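PDB 6IL9: fructuronate-tagaturonate epimerase UxaE from Cohnella laeviribosi in complex with 1 glycerol from Cohnella laeviribosi, which catalyses the epimerisation that interconverts D-fructuronate and D-tagaturonate, probably at a zinc site held in its TIM-barrel domain. Local coordinates for residues A[108-113]-A[475-480]; A[185-190]-A[241-246]; A[399-404]-A[439-444]. All coordinates share one frame; numbering follows the deposited sequence.

Contact 1: A[108-113]-A[475-480]; sequences VQTVRG and ALRSHI
Gln109 and Arg477 make the polar half of this contact between the end of helix 104-111 and the C-terminal helix 469-487. Arg477 NH1 donates to Gln109 OE1 at 2.7 Å, with an N-H...O angle of 146°. The oxygen lies at the edge of the guanidinium, in its plane. NH1 stands above the carbonyl plane of Gln109, 46° out of it, and not on a lone pair. The arginine chain is extended at first and then bends at chi3 (-56°), which turns the guanidinium back to the amide. The other end of the amide is also used: Gln109 NE2 donates to Glu149 on helix 135-149 and to Glu473, one turn before Arg477 on its own helix.

The outer aliphatic part of the arginine adds packing. Arg477 CD lies against Gln109 CB at 3.7 Å.

Thr110 carries the apolar half. The backbones are closest here, with Thr110 CA 4.9 Å from Arg477 CA. The hydroxyl, Thr110 OG1, sits 3.3 Å from Arg477 CA, while its hydrogen bond goes to Gly106 O within its own helix. The methyl takes the other direction. With CG2 anti to the backbone N, Thr110 CG2 reaches Ile480 CG2 at 3.8 Å, and the two side chains cross at about a right angle. Ile480 and Leu476 also touch Asn371 of helix 369-382.

The contact thus joins a buried threonine-isoleucine patch to a more exposed amide-guanidinium bond. Both ends of the Gln109 amide are engaged, which fixes its rotation. The nearby carboxylates of Glu149 and Glu473 probably polarise the amide and strengthen OE1 as an acceptor.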
loop_
_atom_site.group_PDB
_atom_site.type_symbol
_atom_site.label_atom_id
_atom_site.label_comp_id
_atom_site.label_asym_id
_atom_site.label_seq_id
_atom_site.Cartn_x
_atom_site.Cartn_y
_atom_site.Cartn_z
ATOM N N VAL A 108 1.909 7.246 -11.233
ATOM C CA VAL A 108 1.013 8.250 -11.799
ATOM C C VAL A 108 0.808 8.013 -13.294
ATOM O O VAL A 108 -0.321 8.075 -13.801
ATOM C CB VAL A 108 1.560 9.661 -11.528
ATOM C CG1 VAL A 108 0.730 10.682 -12.298
ATOM C CG2 VAL A 108 1.551 9.952 -10.030
ATOM N N GLN A 109 1.900 7.757 -14.025
ATOM C CA GLN A 109 1.795 7.477 -15.457
ATOM C C GLN A 109 0.873 6.302 -15.740
ATOM O O GLN A 109 0.206 6.271 -16.787
ATOM C CB GLN A 109 3.181 7.198 -16.048
ATOM C CG GLN A 109 4.103 8.411 -16.054
ATOM C CD GLN A 109 5.553 7.997 -16.035
ATOM O OE1 GLN A 109 5.871 6.829 -16.254
ATOM N NE2 GLN A 109 6.441 8.942 -15.751
ATOM N N THR A 110 0.814 5.336 -14.820
ATOM C CA THR A 110 -0.009 4.150 -15.020
ATOM C C THR A 110 -1.493 4.443 -14.827
ATOM O O THR A 110 -2.325 3.953 -15.594
ATOM C CB THR A 110 0.438 3.039 -14.068
ATOM O OG1 THR A 110 1.838 2.783 -14.266
ATOM C CG2 THR A 110 -0.364 1.755 -14.339
ATOM N N VAL A 111 -1.856 5.231 -13.814
ATOM C CA VAL A 111 -3.275 5.485 -13.578
ATOM C C VAL A 111 -3.814 6.640 -14.410
ATOM O O VAL A 111 -5.040 6.792 -14.503
ATOM C CB VAL A 111 -3.584 5.751 -12.089
ATOM C CG1 VAL A 111 -3.233 4.521 -11.243
ATOM C CG2 VAL A 111 -2.867 7.010 -11.579
ATOM N N ARG A 112 -2.947 7.468 -14.990
ATOM C CA ARG A 112 -3.397 8.540 -15.875
ATOM C C ARG A 112 -4.279 7.970 -16.981
ATOM O O ARG A 112 -3.915 6.995 -17.642
ATOM C CB ARG A 112 -2.177 9.265 -16.467
ATOM C CG ARG A 112 -2.492 10.332 -17.512
ATOM C CD ARG A 112 -1.212 10.734 -18.262
ATOM N NE ARG A 112 -0.230 11.352 -17.378
ATOM C CZ ARG A 112 1.085 11.155 -17.438
ATOM N NH1 ARG A 112 1.620 10.340 -18.345
ATOM N NH2 ARG A 112 1.874 11.777 -16.578
ATOM N N GLY A 113 -5.473 8.540 -17.133
ATOM C CA GLY A 113 -6.370 8.084 -18.177
ATOM C C GLY A 113 -7.142 6.821 -17.864
ATOM O O GLY A 113 -7.777 6.262 -18.767
ATOM N N ALA A 475 8.759 -0.135 -16.804
ATOM C CA ALA A 475 8.438 -1.399 -16.154
ATOM C C ALA A 475 7.212 -1.262 -15.258
ATOM O O ALA A 475 6.353 -2.151 -15.235
ATOM C CB ALA A 475 9.640 -1.894 -15.359
ATOM N N LEU A 476 7.110 -0.158 -14.505
ATOM C CA LEU A 476 5.929 0.027 -13.668
ATOM C C LEU A 476 4.673 0.172 -14.515
ATOM O O LEU A 476 3.638 -0.436 -14.209
ATOM C CB LEU A 476 6.111 1.246 -12.761
ATOM C CG LEU A 476 7.202 1.111 -11.701
ATOM C CD1 LEU A 476 7.420 2.457 -11.055
ATOM C CD2 LEU A 476 6.850 0.040 -10.650
ATOM N N ARG A 477 4.743 0.969 -15.592
ATOM C CA ARG A 477 3.587 1.122 -16.469
ATOM C C ARG A 477 3.117 -0.228 -16.984
ATOM O O ARG A 477 1.912 -0.518 -16.992
ATOM C CB ARG A 477 3.931 2.048 -17.635
ATOM C CG ARG A 477 4.118 3.485 -17.182
ATOM C CD ARG A 477 4.158 4.444 -18.373
ATOM N NE ARG A 477 5.191 4.080 -19.340
ATOM C CZ ARG A 477 6.416 4.598 -19.368
ATOM N NH1 ARG A 477 6.784 5.501 -18.472
ATOM N NH2 ARG A 477 7.282 4.216 -20.300
ATOM N N SER A 478 4.058 -1.084 -17.376
ATOM C CA SER A 478 3.691 -2.378 -17.938
ATOM C C SER A 478 3.139 -3.303 -16.863
ATOM O O SER A 478 2.119 -3.978 -17.061
ATOM C CB SER A 478 4.916 -3.007 -18.606
ATOM O OG SER A 478 4.638 -4.334 -19.011
ATOM N N HIS A 479 3.810 -3.350 -15.720
ATOM C CA HIS A 479 3.489 -4.311 -14.676
ATOM C C HIS A 479 2.222 -3.918 -13.921
ATOM O O HIS A 479 1.312 -4.734 -13.758
ATOM C CB HIS A 479 4.683 -4.420 -13.728
ATOM C CG HIS A 479 4.520 -5.449 -12.661
ATOM N ND1 HIS A 479 4.453 -6.800 -12.931
ATOM C CD2 HIS A 479 4.429 -5.326 -11.317
ATOM C CE1 HIS A 479 4.313 -7.463 -11.797
ATOM N NE2 HIS A 479 4.301 -6.593 -10.805
ATOM N N ILE A 480 2.154 -2.681 -13.426
ATOM C CA ILE A 480 0.910 -2.244 -12.788
ATOM C C ILE A 480 -0.209 -2.123 -13.820
ATOM O O ILE A 480 -1.384 -2.374 -13.511
ATOM C CB ILE A 480 1.148 -0.931 -12.014
ATOM C CG1 ILE A 480 2.261 -1.143 -10.987
ATOM C CG2 ILE A 480 -0.135 -0.445 -11.299
ATOM C CD1 ILE A 480 1.979 -2.255 -9.997
#

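Contact 2: A[185-190]-A[241-246]; sequences EQIDNE and VLVYRE
Val243 O is gripped by two donors, the backbone N of Asp188 and a water. Asp188 N reaches Val243 O at 3.0 Å, nearly straight at 174°, in the carbonyl plane and on a lone pair. The water donates to Val243 O at 2.7 Å and also to Gln186 O. Ile187 CA adds a CA-H...O contact to Val243 O at 3.6 Å. A second water donates to Gln186 O and to Glu246 OE1, so Gln186 O takes two waters, one of which links it to the Glu246 carboxylate.

With CG2 anti to its backbone N, Ile187 meets Val243 CG1 with that methyl at 3.7 Å. At the end of the other branch, Ile187 CD1 approaches Tyr244 CD1 obliquely at 3.6 Å. Asp188 CB rests 3.3 Å from Leu242 O, and Asp188 OD1 caps the next helix through Ala191 N.

The loop after barrel strand 178-182 is thereby fastened to the middle of helix 234-259, just as helix 189-193 begins. Gln186 and Ile187 also touch Ala247 further along the long helix. Leu242 leans on helix 196-204, and Tyr244 packs against helix 281-293, which follows the next barrel strand, 267-271.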
loop_
_atom_site.group_PDB
_atom_site.type_symbol
_atom_site.label_atom_id
_atom_site.label_comp_id
_atom_site.label_asym_id
_atom_site.label_seq_id
_atom_site.Cartn_x
_atom_site.Cartn_y
_atom_site.Cartn_z
ATOM N N GLU A 185 -4.520 -8.573 16.114
ATOM C CA GLU A 185 -4.128 -8.919 17.477
ATOM C C GLU A 185 -5.325 -9.090 18.406
ATOM O O GLU A 185 -5.193 -9.722 19.464
ATOM C CB GLU A 185 -3.177 -7.859 18.033
ATOM C CG GLU A 185 -1.869 -7.784 17.265
ATOM C CD GLU A 185 -0.725 -7.243 18.094
ATOM O OE1 GLU A 185 0.378 -7.082 17.528
ATOM O OE2 GLU A 185 -0.925 -6.978 19.302
ATOM N N GLN A 186 -6.485 -8.547 18.047
ATOM C CA GLN A 186 -7.676 -8.707 18.866
ATOM C C GLN A 186 -8.473 -9.953 18.510
ATOM O O GLN A 186 -9.348 -10.353 19.283
ATOM C CB GLN A 186 -8.570 -7.469 18.738
ATOM C CG GLN A 186 -8.090 -6.264 19.545
ATOM C CD GLN A 186 -6.994 -5.464 18.848
ATOM O OE1 GLN A 186 -6.702 -5.671 17.673
ATOM N NE2 GLN A 186 -6.375 -4.549 19.587
ATOM N N ILE A 187 -8.193 -10.569 17.363
ATOM C CA ILE A 187 -8.910 -11.764 16.945
ATOM C C ILE A 187 -8.538 -12.923 17.861
ATOM O O ILE A 187 -7.359 -13.135 18.172
ATOM C CB ILE A 187 -8.588 -12.091 15.479
ATOM C CG1 ILE A 187 -8.964 -10.913 14.574
ATOM C CG2 ILE A 187 -9.299 -13.353 15.043
ATOM C CD1 ILE A 187 -10.455 -10.734 14.398
ATOM N N ASP A 188 -9.540 -13.686 18.292
ATOM C CA ASP A 188 -9.289 -14.850 19.144
ATOM C C ASP A 188 -9.151 -16.076 18.245
ATOM O O ASP A 188 -10.120 -16.775 17.944
ATOM C CB ASP A 188 -10.393 -15.011 20.182
ATOM C CG ASP A 188 -10.041 -16.034 21.249
ATOM O OD1 ASP A 188 -9.175 -16.887 20.972
ATOM O OD2 ASP A 188 -10.621 -15.986 22.354
ATOM N N ASN A 189 -7.914 -16.352 17.825
ATOM C CA ASN A 189 -7.689 -17.440 16.878
ATOM C C ASN A 189 -7.858 -18.811 17.526
ATOM O O ASN A 189 -8.292 -19.757 16.857
ATOM C CB ASN A 189 -6.303 -17.303 16.247
ATOM C CG ASN A 189 -6.272 -16.286 15.119
ATOM O OD1 ASN A 189 -6.648 -16.591 13.988
ATOM N ND2 ASN A 189 -5.825 -15.070 15.423
ATOM N N GLU A 190 -7.534 -18.948 18.814
ATOM C CA GLU A 190 -7.722 -20.242 19.460
ATOM C C GLU A 190 -9.205 -20.579 19.563
ATOM O O GLU A 190 -9.595 -21.742 19.424
ATOM C CB GLU A 190 -7.051 -20.260 20.832
ATOM C CG GLU A 190 -7.009 -18.924 21.560
ATOM C CD GLU A 190 -6.094 -18.955 22.776
ATOM O OE1 GLU A 190 -6.004 -20.023 23.420
ATOM O OE2 GLU A 190 -5.464 -17.919 23.086
ATOM N N VAL A 241 -18.984 -14.851 17.841
ATOM C CA VAL A 241 -18.857 -13.885 18.932
ATOM C C VAL A 241 -17.496 -14.023 19.609
ATOM O O VAL A 241 -16.802 -13.030 19.863
ATOM C CB VAL A 241 -20.020 -14.049 19.931
ATOM C CG1 VAL A 241 -19.822 -13.145 21.162
ATOM C CG2 VAL A 241 -21.349 -13.741 19.258
ATOM N N LEU A 242 -17.074 -15.260 19.894
ATOM C CA LEU A 242 -15.798 -15.453 20.577
ATOM C C LEU A 242 -14.620 -14.989 19.727
ATOM O O LEU A 242 -13.659 -14.414 20.250
ATOM C CB LEU A 242 -15.624 -16.923 20.951
ATOM C CG LEU A 242 -16.592 -17.435 22.010
ATOM C CD1 LEU A 242 -16.348 -18.918 22.270
ATOM C CD2 LEU A 242 -16.431 -16.638 23.295
ATOM N N VAL A 243 -14.669 -15.240 18.416
ATOM C CA VAL A 243 -13.531 -14.918 17.563
ATOM C C VAL A 243 -13.410 -13.411 17.366
ATOM O O VAL A 243 -12.300 -12.864 17.348
ATOM C CB VAL A 243 -13.645 -15.658 16.214
ATOM C CG1 VAL A 243 -12.534 -15.213 15.271
ATOM C CG2 VAL A 243 -13.582 -17.172 16.430
ATOM N N TYR A 244 -14.541 -12.716 17.216
ATOM C CA TYR A 244 -14.545 -11.366 16.675
ATOM C C TYR A 244 -14.989 -10.267 17.636
ATOM O O TYR A 244 -14.744 -9.095 17.331
ATOM C CB TYR A 244 -15.435 -11.304 15.418
ATOM C CG TYR A 244 -14.881 -12.112 14.265
ATOM C CD1 TYR A 244 -13.814 -11.639 13.508
ATOM C CD2 TYR A 244 -15.401 -13.361 13.955
ATOM C CE1 TYR A 244 -13.287 -12.384 12.469
ATOM C CE2 TYR A 244 -14.878 -14.116 12.911
ATOM C CZ TYR A 244 -13.824 -13.617 12.175
ATOM O OH TYR A 244 -13.296 -14.355 11.142
ATOM N N ARG A 245 -15.626 -10.586 18.772
ATOM C CA ARG A 245 -16.236 -9.529 19.584
ATOM C C ARG A 245 -15.204 -8.509 20.048
ATOM O O ARG A 245 -15.438 -7.297 19.967
ATOM C CB ARG A 245 -16.968 -10.108 20.798
ATOM C CG ARG A 245 -17.525 -9.024 21.708
ATOM C CD ARG A 245 -18.309 -9.568 22.889
ATOM N NE ARG A 245 -18.290 -8.630 24.016
ATOM C CZ ARG A 245 -19.050 -7.540 24.113
ATOM N NH1 ARG A 245 -19.916 -7.218 23.155
ATOM N NH2 ARG A 245 -18.940 -6.759 25.180
ATOM N N GLU A 246 -14.059 -8.979 20.555
ATOM C CA GLU A 246 -13.053 -8.041 21.043
ATOM C C GLU A 246 -12.525 -7.169 19.909
ATOM O O GLU A 246 -12.252 -5.979 20.105
ATOM C CB GLU A 246 -11.917 -8.800 21.730
ATOM C CG GLU A 246 -10.847 -7.900 22.316
ATOM C CD GLU A 246 -9.737 -8.683 23.001
ATOM O OE1 GLU A 246 -9.977 -9.854 23.381
ATOM O OE2 GLU A 246 -8.628 -8.123 23.165
HETATM O O HOH W 1 -11.876 -10.599 18.668
HETATM O O HOH W 2 -8.949 -12.084 21.443
#

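Contact 3: A[399-404]-A[439-444]; sequences EEATAY and HITYGL
This is apolar packing between the end of helix 384-402 and the break between helices 432-440 and 442-446, in the helical C-terminal part of the chain that follows the last barrel strand. Ala401 and Thr441 are the nearest residues by backbone, their CA atoms 5.7 Å apart.

Ala401 CB carries the contact. It points to the other segment and meets three side chains there. Thr441 CG2 lies 3.8 Å from Ala401 CB, and Leu444 CD1 is at the same distance. Ile440 CG2 is modelled 3.2 Å from Ala401 CB, a doubtful value for two carbons. Thr441 turns its methyl to the alanine because CG2 is anti to its own carbonyl carbon (OG1 chi1 53°). That puts OG1 on another side, where it bonds to Leu437 O.

Glu400 crosses Leu444 at a slant, with Glu400 OE1 against Leu444 CD2 at 3.2 Å. Glu400 CB lies 4.1 Å from Leu444 CD1. The other carboxylate oxygen, OE2, is hydrogen-bonded to His397, which itself touches Leu444.

The two segments are thus joined by van der Waals contact rather than by polar bonds, with three apolar partners gathered round one alanine methyl. The polar groups bond within their own side of the contact: Glu400 with His397, Thr402 OG1 with Glu399 O, and Thr441 OG1 back to Leu437 O in the helix before it.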
loop_
_atom_site.group_PDB
_atom_site.type_symbol
_atom_site.label_atom_id
_atom_site.label_comp_id
_atom_site.label_asym_id
_atom_site.label_seq_id
_atom_site.Cartn_x
_atom_site.Cartn_y
_atom_site.Cartn_z
ATOM N N GLU A 399 16.357 -16.263 6.569
ATOM C CA GLU A 399 15.652 -16.676 7.778
ATOM C C GLU A 399 15.250 -15.481 8.641
ATOM O O GLU A 399 14.191 -15.506 9.276
ATOM C CB GLU A 399 16.527 -17.647 8.575
ATOM C CG GLU A 399 15.776 -18.790 9.233
ATOM C CD GLU A 399 16.533 -19.390 10.420
ATOM O OE1 GLU A 399 17.780 -19.298 10.444
ATOM O OE2 GLU A 399 15.877 -19.946 11.331
ATOM N N GLU A 400 16.076 -14.428 8.672
ATOM C CA GLU A 400 15.728 -13.240 9.450
ATOM C C GLU A 400 14.467 -12.574 8.916
ATOM O O GLU A 400 13.674 -12.028 9.691
ATOM C CB GLU A 400 16.894 -12.246 9.448
ATOM C CG GLU A 400 18.221 -12.862 9.861
ATOM C CD GLU A 400 19.423 -12.109 9.312
ATOM O OE1 GLU A 400 19.303 -10.895 9.065
ATOM O OE2 GLU A 400 20.488 -12.733 9.115
ATOM N N ALA A 401 14.258 -12.626 7.605
ATOM C CA ALA A 401 13.125 -11.944 7.007
ATOM C C ALA A 401 11.843 -12.776 7.081
ATOM O O ALA A 401 10.744 -12.209 7.149
ATOM C CB ALA A 401 13.491 -11.571 5.569
ATOM N N THR A 402 11.952 -14.109 7.105
ATOM C CA THR A 402 10.754 -14.931 7.255
ATOM C C THR A 402 10.098 -14.753 8.618
ATOM O O THR A 402 8.940 -15.147 8.788
ATOM C CB THR A 402 11.070 -16.413 7.024
ATOM O OG1 THR A 402 11.952 -16.894 8.051
ATOM C CG2 THR A 402 11.709 -16.617 5.665
ATOM N N ALA A 403 10.802 -14.162 9.585
ATOM C CA ALA A 403 10.176 -13.836 10.859
ATOM C C ALA A 403 9.127 -12.737 10.727
ATOM O O ALA A 403 8.238 -12.644 11.578
ATOM C CB ALA A 403 11.248 -13.426 11.873
ATOM N N TYR A 404 9.196 -11.918 9.668
ATOM C CA TYR A 404 8.302 -10.781 9.465
ATOM C C TYR A 404 7.216 -11.027 8.431
ATOM O O TYR A 404 6.186 -10.342 8.457
ATOM C CB TYR A 404 9.097 -9.556 9.007
ATOM C CG TYR A 404 9.992 -8.967 10.061
ATOM C CD1 TYR A 404 9.466 -8.192 11.084
ATOM C CD2 TYR A 404 11.357 -9.172 10.027
ATOM C CE1 TYR A 404 10.279 -7.643 12.054
ATOM C CE2 TYR A 404 12.179 -8.627 10.992
ATOM C CZ TYR A 404 11.633 -7.863 12.003
ATOM O OH TYR A 404 12.446 -7.314 12.969
ATOM N N HIS A 439 11.597 -10.293 -2.324
ATOM C CA HIS A 439 10.481 -9.456 -1.876
ATOM C C HIS A 439 10.629 -9.134 -0.398
ATOM O O HIS A 439 10.536 -7.975 0.013
ATOM C CB HIS A 439 9.155 -10.193 -2.137
ATOM C CG HIS A 439 7.916 -9.363 -1.944
ATOM N ND1 HIS A 439 7.584 -8.764 -0.744
ATOM C CD2 HIS A 439 6.902 -9.076 -2.799
ATOM C CE1 HIS A 439 6.433 -8.128 -0.873
ATOM N NE2 HIS A 439 5.994 -8.304 -2.111
ATOM N N ILE A 440 10.908 -10.160 0.405
ATOM C CA ILE A 440 10.802 -10.077 1.851
ATOM C C ILE A 440 12.086 -9.563 2.497
ATOM O O ILE A 440 12.046 -9.089 3.643
ATOM C CB ILE A 440 10.378 -11.486 2.313
ATOM C CG1 ILE A 440 8.862 -11.645 2.286
ATOM C CG2 ILE A 440 10.914 -11.871 3.629
ATOM C CD1 ILE A 440 8.237 -11.569 0.965
ATOM N N THR A 441 13.203 -9.582 1.770
ATOM C CA THR A 441 14.500 -9.155 2.281
ATOM C C THR A 441 14.808 -7.696 1.950
ATOM O O THR A 441 15.954 -7.274 2.104
ATOM C CB THR A 441 15.620 -10.061 1.746
ATOM O OG1 THR A 441 15.564 -10.145 0.312
ATOM C CG2 THR A 441 15.531 -11.485 2.355
ATOM N N TYR A 442 13.808 -6.915 1.525
ATOM C CA TYR A 442 14.058 -5.516 1.153
ATOM C C TYR A 442 14.700 -4.734 2.292
ATOM O O TYR A 442 15.619 -3.933 2.063
ATOM C CB TYR A 442 12.752 -4.837 0.729
ATOM C CG TYR A 442 11.759 -4.653 1.866
ATOM C CD1 TYR A 442 11.002 -5.716 2.340
ATOM C CD2 TYR A 442 11.601 -3.416 2.485
ATOM C CE1 TYR A 442 10.103 -5.549 3.388
ATOM C CE2 TYR A 442 10.708 -3.240 3.531
ATOM C CZ TYR A 442 9.967 -4.310 3.981
ATOM O OH TYR A 442 9.078 -4.127 5.011
ATOM N N GLY A 443 14.218 -4.933 3.520
ATOM C CA GLY A 443 14.735 -4.160 4.642
ATOM C C GLY A 443 16.166 -4.538 4.975
ATOM O O GLY A 443 17.027 -3.669 5.153
ATOM N N LEU A 444 16.444 -5.844 5.034
ATOM C CA LEU A 444 17.806 -6.319 5.274
ATOM C C LEU A 444 18.773 -5.832 4.203
ATOM O O LEU A 444 19.942 -5.557 4.494
ATOM C CB LEU A 444 17.835 -7.845 5.302
ATOM C CG LEU A 444 17.074 -8.576 6.386
ATOM C CD1 LEU A 444 16.966 -10.029 5.970
ATOM C CD2 LEU A 444 17.811 -8.423 7.707
#

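Overall arrangement
The three contacts lie around one closed eight-stranded barrel. Contact 1 spans most of the chain, and contacts 2 and 3 follow in series within its loop. Contacts 1 and 2 lie on opposite sides of the chain's centre, about 39 Å apart between centres. None touch; the nearest atoms of contacts 1 and 3 are about 9 Å apart. The zinc ligands His161, Asp273 and His343 all lie outside the contacts, which therefore sit around the site and not in its first shell. Zinc is about 12 Å from the Ile187 side chain and 13 Å from that of Ile440; glycerol is about 9 Å from the latter. His439, within contact 3, is hydrogen-bonded to the phosphoserine at position 346.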